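Local structure of Lmo0305 protein (Listeria monocytogenes, 3PJ0) at residues Y263-F274 / E285-V294; P14-P22 / V334-P344. The protein belongs to the beta-eliminating lyase family and has the pyridoxal-phosphate-dependent aminotransferase fold, its precise role not being established here. All coordinates share one frame; numbering follows the deposited sequence.

Contact 1: residues Y263-F274 / E285-V294; sequences YFEAAKGLAERF and EVPVSNMFHV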
loop_
_atom_site.group_PDB
_atom_site.type_symbol
_atom_site.label_atom_id
_atom_site.label_comp_id
_atom_site.label_asym_id
_atom_site.label_seq_id
_atom_site.Cartn_x
_atom_site.Cartn_y
_atom_site.Cartn_z
ATOM N N TYR A 263 7.193 9.169 27.476
ATOM C CA TYR A 263 8.254 8.438 26.764
ATOM C C TYR A 263 9.539 9.246 26.744
ATOM O O TYR A 263 10.607 8.685 26.848
ATOM C CB TYR A 263 7.895 8.096 25.290
ATOM C CG TYR A 263 6.683 7.211 25.040
ATOM C CD1 TYR A 263 6.232 6.282 25.990
ATOM C CD2 TYR A 263 6.051 7.239 23.798
ATOM C CE1 TYR A 263 5.141 5.469 25.714
ATOM C CE2 TYR A 263 4.982 6.416 23.511
ATOM C CZ TYR A 263 4.528 5.552 24.465
ATOM O OH TYR A 263 3.481 4.733 24.140
ATOM N N PHE A 264 9.422 10.567 26.593
ATOM C CA PHE A 264 10.591 11.484 26.623
ATOM C C PHE A 264 11.288 11.451 27.982
ATOM O O PHE A 264 12.509 11.325 28.050
ATOM C CB PHE A 264 10.113 12.899 26.235
ATOM C CG PHE A 264 11.114 14.005 26.444
ATOM C CD1 PHE A 264 12.413 13.924 25.963
ATOM C CD2 PHE A 264 10.709 15.189 27.070
ATOM C CE1 PHE A 264 13.310 14.991 26.157
ATOM C CE2 PHE A 264 11.583 16.265 27.231
ATOM C CZ PHE A 264 12.878 16.172 26.778
ATOM N N GLU A 265 10.518 11.567 29.060
ATOM C CA GLU A 265 11.081 11.520 30.417
ATOM C C GLU A 265 11.734 10.177 30.718
ATOM O O GLU A 265 12.833 10.116 31.326
ATOM C CB GLU A 265 10.011 11.838 31.466
ATOM C CG GLU A 265 9.571 13.310 31.430
ATOM C CD GLU A 265 10.696 14.314 31.793
ATOM O OE1 GLU A 265 11.394 14.099 32.816
ATOM O OE2 GLU A 265 10.842 15.336 31.068
ATOM N N ALA A 266 11.083 9.105 30.263
ATOM C CA ALA A 266 11.588 7.760 30.460
ATOM C C ALA A 266 12.878 7.584 29.710
ATOM O O ALA A 266 13.857 7.067 30.270
ATOM C CB ALA A 266 10.557 6.727 29.998
ATOM N N ALA A 267 12.903 8.005 28.439
ATOM C CA ALA A 267 14.139 7.933 27.643
ATOM C C ALA A 267 15.307 8.662 28.321
ATOM O O ALA A 267 16.454 8.179 28.299
ATOM C CB ALA A 267 13.907 8.484 26.217
ATOM N N LYS A 268 15.033 9.843 28.879
ATOM C CA LYS A 268 16.077 10.604 29.583
ATOM C C LYS A 268 16.604 9.843 30.811
ATOM O O LYS A 268 17.816 9.760 31.012
ATOM C CB LYS A 268 15.578 11.994 29.967
ATOM C CG LYS A 268 15.460 12.925 28.752
ATOM C CD LYS A 268 15.164 14.359 29.174
ATOM C CE LYS A 268 13.785 14.523 29.696
ATOM N NZ LYS A 268 13.588 15.887 30.247
ATOM N N GLY A 269 15.703 9.285 31.616
ATOM C CA GLY A 269 16.085 8.489 32.789
ATOM C C GLY A 269 16.956 7.305 32.369
ATOM O O GLY A 269 17.994 7.042 32.983
ATOM N N LEU A 270 16.549 6.600 31.310
ATOM C CA LEU A 270 17.303 5.450 30.807
ATOM C C LEU A 270 18.684 5.874 30.303
ATOM O O LEU A 270 19.671 5.232 30.623
ATOM C CB LEU A 270 16.516 4.741 29.697
ATOM C CG LEU A 270 17.042 3.411 29.163
ATOM C CD1 LEU A 270 17.318 2.450 30.313
ATOM C CD2 LEU A 270 16.050 2.787 28.153
ATOM N N ALA A 271 18.747 6.943 29.502
ATOM C CA ALA A 271 20.032 7.443 28.997
ATOM C C ALA A 271 20.969 7.770 30.149
ATOM O O ALA A 271 22.166 7.447 30.099
ATOM C CB ALA A 271 19.833 8.702 28.063
ATOM N N GLU A 272 20.442 8.398 31.211
ATOM C CA GLU A 272 21.291 8.697 32.387
ATOM C C GLU A 272 21.936 7.437 32.935
ATOM O O GLU A 272 23.108 7.448 33.328
ATOM C CB GLU A 272 20.503 9.325 33.546
ATOM C CG GLU A 272 20.196 10.796 33.418
ATOM C CD GLU A 272 19.595 11.373 34.697
ATOM O OE1 GLU A 272 19.692 10.725 35.760
ATOM O OE2 GLU A 272 19.031 12.492 34.641
ATOM N N ARG A 273 21.168 6.361 32.995
ATOM C CA ARG A 273 21.690 5.105 33.518
ATOM C C ARG A 273 22.754 4.536 32.580
ATOM O O ARG A 273 23.793 4.111 33.052
ATOM C CB ARG A 273 20.576 4.052 33.701
ATOM C CG ARG A 273 19.474 4.380 34.722
ATOM C CD ARG A 273 18.350 3.317 34.633
ATOM N NE ARG A 273 17.260 3.487 35.601
ATOM C CZ ARG A 273 17.144 2.830 36.756
ATOM N NH1 ARG A 273 18.054 1.940 37.146
ATOM N NH2 ARG A 273 16.099 3.070 37.543
ATOM N N PHE A 274 22.533 4.565 31.266
ATOM C CA PHE A 274 23.565 4.120 30.322
ATOM C C PHE A 274 24.864 4.941 30.455
ATOM O O PHE A 274 25.958 4.373 30.599
ATOM C CB PHE A 274 23.056 4.156 28.870
ATOM C CG PHE A 274 22.259 2.949 28.479
ATOM C CD1 PHE A 274 22.877 1.698 28.400
ATOM C CD2 PHE A 274 20.911 3.045 28.166
ATOM C CE1 PHE A 274 22.145 0.561 28.035
ATOM C CE2 PHE A 274 20.183 1.924 27.784
ATOM C CZ PHE A 274 20.797 0.679 27.733
ATOM N N GLU A 285 23.737 12.830 24.258
ATOM C CA GLU A 285 23.983 12.505 25.669
ATOM C C GLU A 285 22.701 12.615 26.493
ATOM O O GLU A 285 22.419 11.751 27.347
ATOM C CB GLU A 285 25.089 13.414 26.237
ATOM C CG GLU A 285 25.335 13.235 27.743
ATOM C CD GLU A 285 26.527 14.041 28.277
ATOM O OE1 GLU A 285 27.332 14.589 27.471
ATOM O OE2 GLU A 285 26.658 14.100 29.523
ATOM N N VAL A 286 21.955 13.698 26.264
ATOM C CA VAL A 286 20.623 13.859 26.835
ATOM C C VAL A 286 19.605 13.789 25.676
ATOM O O VAL A 286 19.609 14.650 24.775
ATOM C CB VAL A 286 20.453 15.151 27.636
ATOM C CG1 VAL A 286 18.986 15.254 28.129
ATOM C CG2 VAL A 286 21.448 15.183 28.816
ATOM N N PRO A 287 18.766 12.741 25.658
ATOM C CA PRO A 287 17.773 12.591 24.605
ATOM C C PRO A 287 16.884 13.823 24.498
ATOM O O PRO A 287 16.615 14.480 25.493
ATOM C CB PRO A 287 16.935 11.382 25.063
ATOM C CG PRO A 287 17.884 10.573 25.857
ATOM C CD PRO A 287 18.769 11.584 26.571
ATOM N N VAL A 288 16.449 14.104 23.271
ATOM C CA VAL A 288 15.546 15.197 22.998
ATOM C C VAL A 288 14.213 14.621 22.498
ATOM O O VAL A 288 13.412 15.336 21.944
ATOM C CB VAL A 288 16.197 16.175 21.977
ATOM C CG1 VAL A 288 17.475 16.793 22.591
ATOM C CG2 VAL A 288 16.487 15.475 20.594
ATOM N N SER A 289 13.979 13.330 22.764
ATOM C CA SER A 289 12.782 12.610 22.289
ATOM C C SER A 289 12.773 11.252 23.014
ATOM O O SER A 289 13.458 11.072 24.026
ATOM C CB SER A 289 12.852 12.422 20.765
ATOM O OG SER A 289 13.868 11.461 20.440
ATOM N N ASN A 290 12.015 10.298 22.497
ATOM C CA ASN A 290 11.930 8.991 23.130
ATOM C C ASN A 290 13.073 8.053 22.717
ATOM O O ASN A 290 13.139 6.913 23.171
ATOM C CB ASN A 290 10.597 8.346 22.765
ATOM C CG ASN A 290 10.515 8.005 21.338
ATOM O OD1 ASN A 290 10.936 8.807 20.474
ATOM N ND2 ASN A 290 9.987 6.812 21.033
HETATM N N MSE A 291 13.970 8.531 21.859
HETATM C CA MSE A 291 15.013 7.700 21.320
HETATM C C MSE A 291 16.409 8.225 21.548
HETATM O O MSE A 291 16.611 9.396 21.883
HETATM C CB MSE A 291 14.813 7.521 19.814
HETATM C CG MSE A 291 15.086 8.739 18.972
HETATM SE SE MSE A 291 15.253 8.330 17.066
HETATM C CE MSE A 291 16.876 7.276 17.155
ATOM N N PHE A 292 17.372 7.332 21.337
ATOM C CA PHE A 292 18.786 7.652 21.436
ATOM C C PHE A 292 19.558 6.409 20.993
ATOM O O PHE A 292 18.974 5.341 20.815
ATOM C CB PHE A 292 19.205 8.106 22.856
ATOM C CG PHE A 292 18.883 7.128 23.940
ATOM C CD1 PHE A 292 19.769 6.114 24.275
ATOM C CD2 PHE A 292 17.669 7.220 24.644
ATOM C CE1 PHE A 292 19.451 5.192 25.294
ATOM C CE2 PHE A 292 17.361 6.310 25.631
ATOM C CZ PHE A 292 18.241 5.298 25.964
ATOM N N HIS A 293 20.853 6.593 20.769
ATOM C CA HIS A 293 21.771 5.514 20.429
ATOM C C HIS A 293 22.734 5.327 21.598
ATOM O O HIS A 293 23.118 6.277 22.227
ATOM C CB HIS A 293 22.527 5.896 19.167
ATOM C CG HIS A 293 21.696 5.811 17.941
ATOM N ND1 HIS A 293 22.194 6.043 16.676
ATOM C CD2 HIS A 293 20.394 5.474 17.783
ATOM C CE1 HIS A 293 21.217 5.886 15.801
ATOM N NE2 HIS A 293 20.129 5.501 16.449
ATOM N N VAL A 294 23.106 4.080 21.882
ATOM C CA VAL A 294 24.031 3.726 22.986
ATOM C C VAL A 294 25.313 3.213 22.344
ATOM O O VAL A 294 25.269 2.317 21.512
ATOM C CB VAL A 294 23.409 2.611 23.868
ATOM C CG1 VAL A 294 24.324 2.179 24.994
ATOM C CG2 VAL A 294 22.016 3.075 24.416
#
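In the C-terminal small domain of the aminotransferase fold, helix 260-275 lies on an antiparallel sheet, and here Ala267, Leu270, Ala271 and Phe274 meet Phe292, Val294 and the loop before them. The axes of 263-274 and strand 291-294 come within 8.9 Å and run nearly parallel, at 15°. Phe292 is the central piece. Its CG sits between the backbone N and the carbonyl carbon (chi1 56°), which raises the ring toward the helix. Ala271 CB stands over the middle of one face in a CH-pi contact, 4.2 Å from the Phe292 ring centroid and 8° off its normal. Leu270 CG touches the rim of that ring, 3.9 Å from Phe292 CZ. Phe274 crosses Phe292 at about a right angle and offers a face to Val294, whose CG2 lies 3.9 Å from the Phe274 centroid, also as CH-pi. Phe352 of helix 345-358 adds an edge-to-face partner to Phe274.

Ahead of the strand, loop 285-290 packs on the same helix. Pro287 presses its ring on the helix, and Pro287 CD is a tight 3.4 Å from Ala271 CB. Phe264 CG is anti to its backbone N, and the ring turns its edge to the loop carbonyls. Two oxygens lie near the ring plane: Phe264 CE1 is 3.4 Å from Pro287 O, and CD1 faces Ser289 O. The Lys268 chain, bent at chi3, brings CE to 3.4 Å above one face of the Phe264 ring, toward its rim. Within the helix, Lys268 NZ meets Glu265 OE2 from above the carboxylate plane at 2.9 Å, a salt bridge. Ser289 OG accepts from Met291 N, an ST turn that shapes the entry to the strand. No polar side-chain bond spans the two segments: shape and CH-pi packing hold them.

Contact 2: residues P14-P22 / V334-P344; sequences PYKLGGNGP and VSVGDAFAEIP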
loop_
_atom_site.group_PDB
_atom_site.type_symbol
_atom_site.label_atom_id
_atom_site.label_comp_id
_atom_site.label_asym_id
_atom_site.label_seq_id
_atom_site.Cartn_x
_atom_site.Cartn_y
_atom_site.Cartn_z
ATOM N N PRO A 14 11.065 -11.630 28.368
ATOM C CA PRO A 14 9.668 -11.258 28.524
ATOM C C PRO A 14 9.484 -9.734 28.512
ATOM O O PRO A 14 8.430 -9.237 28.078
ATOM C CB PRO A 14 9.277 -11.881 29.876
ATOM C CG PRO A 14 10.526 -12.129 30.586
ATOM C CD PRO A 14 11.583 -12.345 29.547
ATOM N N TYR A 15 10.510 -9.007 28.962
ATOM C CA TYR A 15 10.475 -7.560 28.988
ATOM C C TYR A 15 11.436 -6.931 27.963
ATOM O O TYR A 15 12.435 -7.538 27.574
ATOM C CB TYR A 15 10.807 -7.070 30.392
ATOM C CG TYR A 15 9.984 -7.746 31.491
ATOM C CD1 TYR A 15 8.629 -7.505 31.623
ATOM C CD2 TYR A 15 10.583 -8.588 32.411
ATOM C CE1 TYR A 15 7.880 -8.119 32.638
ATOM C CE2 TYR A 15 9.849 -9.197 33.427
ATOM C CZ TYR A 15 8.497 -8.956 33.526
ATOM O OH TYR A 15 7.771 -9.554 34.535
ATOM N N LYS A 16 11.132 -5.701 27.555
ATOM C CA LYS A 16 11.945 -4.983 26.570
ATOM C C LYS A 16 12.131 -3.508 26.971
ATOM O O LYS A 16 11.183 -2.862 27.418
ATOM C CB LYS A 16 11.264 -5.007 25.210
ATOM C CG LYS A 16 11.022 -6.351 24.559
ATOM C CD LYS A 16 12.333 -7.024 24.151
ATOM C CE LYS A 16 12.089 -8.284 23.325
ATOM N NZ LYS A 16 11.371 -9.358 24.083
ATOM N N LEU A 17 13.347 -2.976 26.819
ATOM C CA LEU A 17 13.549 -1.556 27.046
ATOM C C LEU A 17 12.821 -0.790 25.924
ATOM O O LEU A 17 12.134 0.189 26.171
ATOM C CB LEU A 17 15.031 -1.187 27.006
ATOM C CG LEU A 17 16.018 -1.700 28.071
ATOM C CD1 LEU A 17 17.366 -1.194 27.655
ATOM C CD2 LEU A 17 15.689 -1.227 29.492
ATOM N N GLY A 18 12.952 -1.263 24.687
ATOM C CA GLY A 18 12.362 -0.571 23.552
ATOM C C GLY A 18 11.046 -1.105 23.036
ATOM O O GLY A 18 10.648 -2.240 23.345
ATOM N N GLY A 19 10.376 -0.272 22.245
ATOM C CA GLY A 19 9.150 -0.664 21.559
ATOM C C GLY A 19 7.845 -0.705 22.320
ATOM O O GLY A 19 7.760 -0.288 23.486
ATOM N N ASN A 20 6.824 -1.232 21.632
ATOM C CA ASN A 20 5.461 -1.339 22.156
ATOM C C ASN A 20 4.981 -2.769 22.209
ATOM O O ASN A 20 3.793 -3.033 22.019
ATOM C CB ASN A 20 4.502 -0.528 21.256
ATOM C CG ASN A 20 4.697 0.945 21.390
ATOM O OD1 ASN A 20 4.521 1.497 22.473
ATOM N ND2 ASN A 20 5.052 1.610 20.291
ATOM N N GLY A 21 5.878 -3.706 22.441
ATOM C CA GLY A 21 5.510 -5.101 22.494
ATOM C C GLY A 21 5.440 -5.766 21.123
ATOM O O GLY A 21 5.701 -5.141 20.100
ATOM N N PRO A 22 5.044 -7.030 21.107
ATOM C CA PRO A 22 5.026 -7.774 19.833
ATOM C C PRO A 22 4.166 -7.217 18.695
ATOM O O PRO A 22 3.059 -6.757 18.943
ATOM C CB PRO A 22 4.466 -9.134 20.261
ATOM C CG PRO A 22 4.764 -9.250 21.676
ATOM C CD PRO A 22 4.656 -7.887 22.248
ATOM N N VAL A 334 17.713 2.670 20.900
ATOM C CA VAL A 334 16.577 2.456 21.784
ATOM C C VAL A 334 15.485 3.473 21.462
ATOM O O VAL A 334 15.791 4.674 21.327
ATOM C CB VAL A 334 16.916 2.728 23.275
ATOM C CG1 VAL A 334 15.698 2.349 24.160
ATOM C CG2 VAL A 334 18.172 2.002 23.710
ATOM N N SER A 335 14.255 2.998 21.239
ATOM C CA SER A 335 13.094 3.878 21.086
ATOM C C SER A 335 12.103 3.477 22.169
ATOM O O SER A 335 11.545 2.394 22.118
ATOM C CB SER A 335 12.446 3.799 19.696
ATOM O OG SER A 335 13.367 4.159 18.679
ATOM N N VAL A 336 11.889 4.350 23.148
ATOM C CA VAL A 336 10.995 4.056 24.276
ATOM C C VAL A 336 9.532 4.108 23.848
ATOM O O VAL A 336 9.111 4.989 23.080
ATOM C CB VAL A 336 11.249 4.980 25.484
ATOM C CG1 VAL A 336 10.238 4.712 26.626
ATOM C CG2 VAL A 336 12.646 4.769 26.027
ATOM N N GLY A 337 8.768 3.148 24.342
ATOM C CA GLY A 337 7.351 3.014 24.055
ATOM C C GLY A 337 6.667 2.402 25.258
ATOM O O GLY A 337 7.136 2.574 26.399
ATOM N N ASP A 338 5.590 1.653 25.026
ATOM C CA ASP A 338 4.812 1.081 26.158
ATOM C C ASP A 338 5.529 -0.055 26.902
ATOM O O ASP A 338 5.246 -0.308 28.075
ATOM C CB ASP A 338 3.434 0.546 25.714
ATOM C CG ASP A 338 2.415 1.626 25.385
ATOM O OD1 ASP A 338 2.618 2.833 25.635
ATOM O OD2 ASP A 338 1.375 1.238 24.833
ATOM N N ALA A 339 6.441 -0.757 26.234
ATOM C CA ALA A 339 7.143 -1.878 26.881
ATOM C C ALA A 339 7.959 -1.429 28.103
ATOM O O ALA A 339 7.983 -2.111 29.128
ATOM C CB ALA A 339 8.061 -2.601 25.867
ATOM N N PHE A 340 8.585 -0.265 28.016
ATOM C CA PHE A 340 9.439 0.200 29.128
ATOM C C PHE A 340 8.720 0.229 30.489
ATOM O O PHE A 340 9.268 -0.233 31.489
ATOM C CB PHE A 340 10.089 1.558 28.825
ATOM C CG PHE A 340 10.991 2.040 29.930
ATOM C CD1 PHE A 340 12.259 1.504 30.087
ATOM C CD2 PHE A 340 10.554 2.992 30.840
ATOM C CE1 PHE A 340 13.086 1.911 31.145
ATOM C CE2 PHE A 340 11.384 3.410 31.914
ATOM C CZ PHE A 340 12.644 2.877 32.053
ATOM N N ALA A 341 7.478 0.706 30.494
ATOM C CA ALA A 341 6.724 0.844 31.734
ATOM C C ALA A 341 6.307 -0.494 32.341
ATOM O O ALA A 341 5.909 -0.523 33.506
ATOM C CB ALA A 341 5.507 1.748 31.537
ATOM N N GLU A 342 6.392 -1.582 31.577
ATOM C CA GLU A 342 6.053 -2.900 32.084
ATOM C C GLU A 342 7.224 -3.598 32.775
ATOM O O GLU A 342 7.045 -4.672 33.370
ATOM C CB GLU A 342 5.523 -3.814 30.954
ATOM C CG GLU A 342 4.286 -3.322 30.242
ATOM C CD GLU A 342 3.096 -3.066 31.172
ATOM O OE1 GLU A 342 2.767 -3.930 32.010
ATOM O OE2 GLU A 342 2.479 -1.988 31.042
ATOM N N ILE A 343 8.429 -3.034 32.694
ATOM C CA ILE A 343 9.581 -3.699 33.299
ATOM C C ILE A 343 9.519 -3.528 34.814
ATOM O O ILE A 343 9.468 -2.399 35.296
ATOM C CB ILE A 343 10.919 -3.159 32.813
ATOM C CG1 ILE A 343 11.039 -3.256 31.300
ATOM C CG2 ILE A 343 12.069 -3.996 33.438
ATOM C CD1 ILE A 343 12.235 -2.437 30.715
ATOM N N PRO A 344 9.515 -4.640 35.575
ATOM C CA PRO A 344 9.501 -4.466 37.030
ATOM C C PRO A 344 10.773 -3.766 37.490
ATOM O O PRO A 344 11.838 -4.034 36.936
ATOM C CB PRO A 344 9.440 -5.904 37.569
ATOM C CG PRO A 344 9.030 -6.752 36.433
ATOM C CD PRO A 344 9.474 -6.058 35.179
HETATM O O HOH W 1 8.589 -4.950 28.846
HETATM O O HOH W 2 9.618 0.628 25.461
#
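Gly19 O is gripped twice, by Ala339 N at 3.1 Å and by water 2 at 2.9 Å. The N-terminal segment here lies along the loop that joins strand 329-335 to helix 345-358 in the small domain of the aminotransferase fold. Water 2 is held by backbone atoms. It donates to Gly19 O and to Leu17 O, the latter at 2.7 Å, and accepts from Gly337 N and Phe340 N. Those four bonds tie the two segments together through one molecule. Gly19 also gives its own N to Ser335 O, at 2.9 Å with a nearly straight N-H...O angle of 171°. The next residue adds a side-chain bond. Asn20 CG is anti to its carbonyl carbon, which sets the amide beside Asp338 N. Asp338 N donates to Asn20 OD1 at 2.8 Å, coming from 35° out of the amide plane. Gly19 O and Asn20 OD1 lie where a CB on Gly337 would sit. The Asp338 carboxylate has other partners: OD1 takes a hydrogen bond with Tyr263 OH and a salt bridge with Lys259, and OD2 a salt bridge with Arg256.

The other end is mostly apolar, with one water. Pro344, at the N-cap position of helix 345-358, places its ring over a face of Tyr15. Pro344 CD is 3.5 Å from the Tyr15 ring centroid and 13° off the normal, a CH-pi contact. Water 1, in the plane of the Tyr15 ring at its edge, links Lys16 N to Ala339 O. Leu17 CD2 meets Ile343 CD1 at 3.9 Å, and Leu348 backs both residues. Lys16 O is buried here without a polar partner: Ala339 CB and Ile343 CD1 are its neighbours, with Ile343 CD1 3.5 Å from Lys16 O.

How the contacts relate
The contact centres are about 13 Å apart, on the same side of the chain's centre. Along the chain the order is 14-22, 263-274, 285-294 and 334-344, so both halves of contact 1 fall between the halves of contact 2. The two share the four-stranded antiparallel sheet, where strands 291-296 and 329-335 are neighbours. Backbone bonds join the two strands and run on past them, as from Val336 N to Asn290 O. Tyr263 OH bonds to Asp338 OD1 at 2.6 Å, linking helix 260-275 to the loop of contact 2. Together they build the N-terminal segment into the C-terminal small domain, beside its helix and sheet.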